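Local coordinates for protein cysteine synthase (Helicobacter pylori, PDB 6AHI) that uses pyridoxal 5'-phosphate to make L-cysteine from O-acetyl-L-serine and sulfide, and also has cystathionine beta-synthase activity, at residues Leu28-Ala34 with Glu284-Thr290; Ile199-Gly203 with Glu278-Leu282. All blocks are in the same frame, centred on the assembly; numbering follows the deposited sequence.

Contact 1: Leu28-Ala34 with Glu284-Thr290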
loop_
_atom_site.group_PDB
_atom_site.type_symbol
_atom_site.label_atom_id
_atom_site.label_comp_id
_atom_site.label_asym_id
_atom_site.label_seq_id
_atom_site.Cartn_x
_atom_site.Cartn_y
_atom_site.Cartn_z
ATOM N N LEU A 28 -27.145 -10.189 14.752
ATOM C CA LEU A 28 -27.161 -9.260 15.846
ATOM C C LEU A 28 -26.070 -9.621 16.868
ATOM O O LEU A 28 -25.944 -10.784 17.255
ATOM C CB LEU A 28 -28.556 -9.291 16.483
ATOM C CG LEU A 28 -28.786 -8.218 17.551
ATOM C CD1 LEU A 28 -28.613 -6.819 16.969
ATOM C CD2 LEU A 28 -30.166 -8.360 18.178
ATOM N N ASN A 29 -25.242 -8.625 17.199
ATOM C CA ASN A 29 -24.209 -8.652 18.236
ATOM C C ASN A 29 -23.003 -9.492 17.816
ATOM O O ASN A 29 -22.072 -9.629 18.592
ATOM C CB ASN A 29 -24.757 -9.161 19.568
ATOM C CG ASN A 29 -25.772 -8.203 20.156
ATOM O OD1 ASN A 29 -25.614 -6.996 20.004
ATOM N ND2 ASN A 29 -26.803 -8.738 20.789
ATOM N N SER A 30 -23.030 -10.082 16.626
ATOM C CA SER A 30 -21.869 -10.747 16.078
ATOM C C SER A 30 -20.994 -9.723 15.340
ATOM O O SER A 30 -21.430 -8.612 14.993
ATOM C CB SER A 30 -22.275 -11.858 15.157
ATOM O OG SER A 30 -23.005 -12.843 15.872
ATOM N N ALA A 31 -19.755 -10.117 15.062
ATOM C CA ALA A 31 -18.815 -9.294 14.334
ATOM C C ALA A 31 -17.822 -10.182 13.585
ATOM O O ALA A 31 -17.497 -11.299 14.049
ATOM C CB ALA A 31 -18.059 -8.378 15.262
ATOM N N ILE A 32 -17.291 -9.623 12.497
ATOM C CA ILE A 32 -16.147 -10.171 11.817
ATOM C C ILE A 32 -15.006 -9.166 11.995
ATOM O O ILE A 32 -15.137 -8.002 11.666
ATOM C CB ILE A 32 -16.436 -10.470 10.329
ATOM C CG1 ILE A 32 -17.537 -11.519 10.150
ATOM C CG2 ILE A 32 -15.148 -10.887 9.616
ATOM C CD1 ILE A 32 -18.018 -11.658 8.738
ATOM N N TYR A 33 -13.860 -9.693 12.415
ATOM C CA TYR A 33 -12.633 -8.944 12.496
ATOM C C TYR A 33 -11.681 -9.438 11.407
ATOM O O TYR A 33 -11.317 -10.571 11.419
ATOM C CB TYR A 33 -11.983 -9.140 13.851
ATOM C CG TYR A 33 -12.838 -8.661 14.975
ATOM C CD1 TYR A 33 -12.825 -7.332 15.340
ATOM C CD2 TYR A 33 -13.682 -9.512 15.654
ATOM C CE1 TYR A 33 -13.572 -6.870 16.408
ATOM C CE2 TYR A 33 -14.478 -9.051 16.704
ATOM C CZ TYR A 33 -14.407 -7.731 17.094
ATOM O OH TYR A 33 -15.174 -7.269 18.145
ATOM N N ALA A 34 -11.230 -8.521 10.563
ATOM C CA ALA A 34 -10.274 -8.823 9.550
ATOM C C ALA A 34 -8.967 -8.138 9.888
ATOM O O ALA A 34 -8.870 -6.901 9.954
ATOM C CB ALA A 34 -10.738 -8.390 8.190
ATOM N N GLU A 284 -25.973 -15.525 17.760
ATOM C CA GLU A 284 -25.788 -14.111 17.956
ATOM C C GLU A 284 -24.692 -13.913 19.005
ATOM O O GLU A 284 -24.617 -14.677 19.952
ATOM C CB GLU A 284 -27.094 -13.461 18.444
ATOM C CG GLU A 284 -28.138 -13.435 17.341
ATOM C CD GLU A 284 -29.486 -12.842 17.703
ATOM O OE1 GLU A 284 -29.740 -12.610 18.906
ATOM O OE2 GLU A 284 -30.276 -12.632 16.774
ATOM N N GLY A 285 -23.885 -12.870 18.830
ATOM C CA GLY A 285 -22.801 -12.560 19.729
ATOM C C GLY A 285 -21.493 -13.258 19.358
ATOM O O GLY A 285 -20.524 -13.097 20.038
ATOM N N SER A 286 -21.449 -14.008 18.265
ATOM C CA SER A 286 -20.221 -14.700 17.889
ATOM C C SER A 286 -19.207 -13.738 17.237
ATOM O O SER A 286 -19.582 -12.787 16.578
ATOM C CB SER A 286 -20.540 -15.853 17.004
ATOM O OG SER A 286 -21.275 -16.841 17.719
ATOM N N GLN A 287 -17.906 -13.997 17.443
ATOM C CA GLN A 287 -16.833 -13.129 16.961
ATOM C C GLN A 287 -15.937 -13.960 16.032
ATOM O O GLN A 287 -15.389 -14.957 16.449
ATOM C CB GLN A 287 -16.045 -12.518 18.118
ATOM C CG GLN A 287 -16.913 -11.971 19.254
ATOM C CD GLN A 287 -17.567 -10.666 18.882
ATOM O OE1 GLN A 287 -16.921 -9.723 18.446
ATOM N NE2 GLN A 287 -18.883 -10.618 19.032
ATOM N N VAL A 288 -15.882 -13.574 14.749
ATOM C CA VAL A 288 -15.172 -14.365 13.728
ATOM C C VAL A 288 -13.934 -13.595 13.275
ATOM O O VAL A 288 -14.055 -12.440 12.863
ATOM C CB VAL A 288 -16.093 -14.696 12.543
ATOM C CG1 VAL A 288 -15.358 -15.407 11.423
ATOM C CG2 VAL A 288 -17.289 -15.514 12.998
ATOM N N LEU A 289 -12.754 -14.218 13.377
ATOM C CA LEU A 289 -11.521 -13.588 12.927
ATOM C C LEU A 289 -11.165 -14.108 11.534
ATOM O O LEU A 289 -11.212 -15.343 11.315
ATOM C CB LEU A 289 -10.408 -13.939 13.901
ATOM C CG LEU A 289 -8.980 -13.628 13.468
ATOM C CD1 LEU A 289 -8.725 -12.133 13.329
ATOM C CD2 LEU A 289 -8.018 -14.250 14.458
ATOM N N THR A 290 -10.768 -13.201 10.638
ATOM C CA THR A 290 -10.176 -13.594 9.341
ATOM C C THR A 290 -8.924 -12.732 9.068
ATOM O O THR A 290 -8.598 -11.830 9.793
ATOM C CB THR A 290 -11.245 -13.590 8.239
ATOM O OG1 THR A 290 -10.747 -14.213 7.046
ATOM C CG2 THR A 290 -11.700 -12.194 7.894
HETATM O O HOH W 1 -29.633 -11.624 14.410
#
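Ala-31, Tyr-33 and the strand 287-290 are joined by an unbroken parallel ladder. Ala-31 N donates to Ser-286 O, Val-288 N to Ala-31 O at 2.9 Å, Tyr-33 N to Val-288 O at 2.8 Å, and Thr-290 N to Tyr-33 O. The last three are nearly straight at hydrogen, and the strand directions differ by 21°, as expected of twisted neighbours.

On the face carrying Ala-31, Tyr-33, Gln-287 and Leu-289, the side chains of Tyr-33 and Gln-287 lean across the ladder. The amide oxygen OE1 of Gln-287 comes up at the ring edge, in its plane, 3.0 Å from Tyr-33 OH and 3.1 Å from Tyr-33 CE2, while ring and amide planes are 52° apart. The Gln-287 chain is bent at chi2 (-75°), which turns its amide back over the start of the strand. There NE2 makes an almost straight 3.1 Å bond to Gly-285 O and a weak one to Asn-29 O. Gly-285 O lies in the plane of the Gln-287 amide, while NE2 sits above the Gly-285 carbonyl plane, not on a lone pair. The NE2 bond to Gly-285 O limits rotation of the amide.

Before the strands, the pairing becomes irregular. Ser-30 OG weakly accepts from Ser-286 N at 3.1 Å, and Leu-28 O weakly from Gly-285 N. At the exposed end, a water accepts from Leu-28 N and donates to Glu-284 OE2 at 2.6 Å.

Helices cover both faces: Leu-168 of helix 160-168 packs on Tyr-33 and Leu-289, whereas Ala-275 of helix 266-281 covers Ile-32 and Val-288. Strand 16-19 flanks 31-36, and 174-178 flanks 287-292. Helix-covered parallel strands within a mixed sheet fit the alpha/beta fold of PLP-dependent enzymes of the cysteine synthase family.

Contact 2: Ile199-Gly203 with Glu278-Leu282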
loop_
_atom_site.group_PDB
_atom_site.type_symbol
_atom_site.label_atom_id
_atom_site.label_comp_id
_atom_site.label_asym_id
_atom_site.label_seq_id
_atom_site.Cartn_x
_atom_site.Cartn_y
_atom_site.Cartn_z
ATOM N N ILE A 199 -12.115 -22.509 20.147
ATOM C CA ILE A 199 -12.256 -21.793 18.862
ATOM C C ILE A 199 -12.472 -22.802 17.718
ATOM O O ILE A 199 -11.898 -23.883 17.690
ATOM C CB ILE A 199 -11.055 -20.877 18.604
ATOM C CG1 ILE A 199 -11.347 -19.817 17.541
ATOM C CG2 ILE A 199 -9.822 -21.708 18.278
ATOM C CD1 ILE A 199 -10.218 -18.824 17.364
ATOM N N ARG A 200 -13.316 -22.416 16.772
ATOM C CA ARG A 200 -13.546 -23.166 15.536
ATOM C C ARG A 200 -12.490 -22.732 14.508
ATOM O O ARG A 200 -12.079 -21.587 14.445
ATOM C CB ARG A 200 -14.978 -22.931 15.012
ATOM C CG ARG A 200 -16.065 -23.626 15.821
ATOM C CD ARG A 200 -17.469 -23.177 15.466
ATOM N NE ARG A 200 -17.724 -23.178 14.026
ATOM C CZ ARG A 200 -18.057 -24.236 13.280
ATOM N NH1 ARG A 200 -18.131 -25.445 13.813
ATOM N NH2 ARG A 200 -18.285 -24.073 11.982
ATOM N N LEU A 201 -12.054 -23.681 13.688
ATOM C CA LEU A 201 -11.060 -23.438 12.655
ATOM C C LEU A 201 -11.640 -23.824 11.286
ATOM O O LEU A 201 -11.985 -24.997 11.085
ATOM C CB LEU A 201 -9.832 -24.310 12.917
ATOM C CG LEU A 201 -9.101 -24.096 14.239
ATOM C CD1 LEU A 201 -7.906 -25.026 14.316
ATOM C CD2 LEU A 201 -8.649 -22.650 14.380
ATOM N N ILE A 202 -11.706 -22.845 10.373
ATOM C CA ILE A 202 -12.218 -23.019 9.021
ATOM C C ILE A 202 -11.161 -22.554 8.021
ATOM O O ILE A 202 -10.781 -21.391 8.029
ATOM C CB ILE A 202 -13.522 -22.242 8.784
ATOM C CG1 ILE A 202 -14.582 -22.541 9.854
ATOM C CG2 ILE A 202 -14.002 -22.472 7.351
ATOM C CD1 ILE A 202 -15.288 -23.850 9.680
ATOM N N GLY A 203 -10.719 -23.469 7.152
ATOM C CA GLY A 203 -9.780 -23.169 6.078
ATOM C C GLY A 203 -10.544 -22.824 4.816
ATOM O O GLY A 203 -11.616 -23.365 4.583
ATOM N N GLU A 278 -19.561 -18.333 7.890
ATOM C CA GLU A 278 -19.331 -18.811 9.230
ATOM C C GLU A 278 -20.132 -17.956 10.243
ATOM O O GLU A 278 -20.803 -18.527 11.122
ATOM C CB GLU A 278 -17.830 -18.908 9.504
ATOM C CG GLU A 278 -17.465 -19.244 10.948
ATOM C CD GLU A 278 -17.657 -20.687 11.416
ATOM O OE1 GLU A 278 -18.327 -21.464 10.716
ATOM O OE2 GLU A 278 -17.161 -21.020 12.524
ATOM N N ALA A 279 -20.060 -16.624 10.158
ATOM C CA ALA A 279 -20.807 -15.769 11.114
ATOM C C ALA A 279 -22.310 -16.093 11.053
ATOM O O ALA A 279 -22.977 -16.146 12.088
ATOM C CB ALA A 279 -20.587 -14.300 10.853
ATOM N N GLN A 280 -22.811 -16.364 9.838
ATOM C CA GLN A 280 -24.234 -16.575 9.628
ATOM C C GLN A 280 -24.695 -17.899 10.241
ATOM O O GLN A 280 -25.880 -18.026 10.499
ATOM C CB GLN A 280 -24.583 -16.491 8.141
ATOM C CG GLN A 280 -24.681 -15.047 7.664
ATOM C CD GLN A 280 -24.791 -14.930 6.163
ATOM O OE1 GLN A 280 -24.674 -15.911 5.441
ATOM N NE2 GLN A 280 -25.052 -13.721 5.686
ATOM N N ARG A 281 -23.791 -18.861 10.466
ATOM C CA ARG A 281 -24.174 -20.156 11.004
ATOM C C ARG A 281 -23.947 -20.201 12.522
ATOM O O ARG A 281 -24.293 -21.175 13.133
ATOM C CB ARG A 281 -23.448 -21.310 10.296
ATOM C CG ARG A 281 -21.971 -21.486 10.647
ATOM C CD ARG A 281 -21.308 -22.743 10.101
ATOM N NE ARG A 281 -21.351 -22.836 8.645
ATOM C CZ ARG A 281 -20.376 -22.481 7.801
ATOM N NH1 ARG A 281 -19.155 -22.193 8.232
ATOM N NH2 ARG A 281 -20.634 -22.421 6.509
ATOM N N LEU A 282 -23.394 -19.151 13.132
ATOM C CA LEU A 282 -23.078 -19.170 14.577
ATOM C C LEU A 282 -24.100 -18.353 15.362
ATOM O O LEU A 282 -24.746 -17.468 14.797
ATOM C CB LEU A 282 -21.670 -18.609 14.770
ATOM C CG LEU A 282 -20.519 -19.463 14.251
ATOM C CD1 LEU A 282 -19.216 -18.690 14.375
ATOM C CD2 LEU A 282 -20.418 -20.786 14.995
#
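Arg-200, on strand 200-206, reaches the C-terminal part of helix 266-281 and grips Glu-278 side-on in a bidentate salt bridge, a strand-to-helix tie in the alpha/beta fold of this family. Its CB already points at the helix and lies 3.8 Å from Glu-278 OE2. CD passes the methyl of Leu-282, with CD2 of that leucine at 3.8 Å; the two side chains run past each other in opposite directions. The chain then bends at chi3, presenting the NE side of the guanidinium to the carboxylate. NE donates to Glu-278 OE2 at 2.7 Å and NH2 to Glu-278 OE1 at 2.9 Å. Both bonds are close to straight at hydrogen, and both oxygens offer their syn lone pairs. Guanidinium and carboxylate planes are only 19° apart, so two bonds side by side hold the groups almost coplanar and oppose rotation of either.

Glu-278 has its CG anti to the backbone N (chi1 173°) and a bend at chi2, which together bring the carboxylate over to the strand. The flank of Ile-202 packs against it, CG1 lying 3.9 Å from Glu-278 CD. Ser-174 of the adjoining strand adds a hydrogen bond to OE2.

Arg-281, three residues further on, completes a salt-bridge network. Its guanidinium is paired through NH2 with Glu-242, on the sheet's outermost strand 240-244. The two arginines come close, with Arg-200 NH2 4.3 Å from Arg-281 NH1, and the shared carboxylate between them probably offsets the like charges. On that carboxylate the donors are divided by lone pair: Arg-281 NH1 takes the anti lone pair of Glu-278 OE1 at 2.7 Å, with OE1 tilted somewhat out of the Arg-281 guanidinium plane.

How the contacts relate
Helix 266-281 and strand 287-292 are consecutive in the chain; both contacts reach the same sheet, with centres about 9 Å apart. Strand 174-178 separates the strands 287-292 and 200-206, and the helix packs against strands of both contacts. They meet through packing: Val-288 CG2 lies 4.0 Å from Leu-282 CD1 and 4.0 Å from Ala-279 CA, and Ile-32 CG1 is 4.2 Å from Ala-279 CB. Toward the cofactor, the Thr-290 side chain of contact 1 is about 9 Å from those of Thr-184 and Ser-267, predicted pyridoxal-phosphate ligands; contact 2 lies away from these sites.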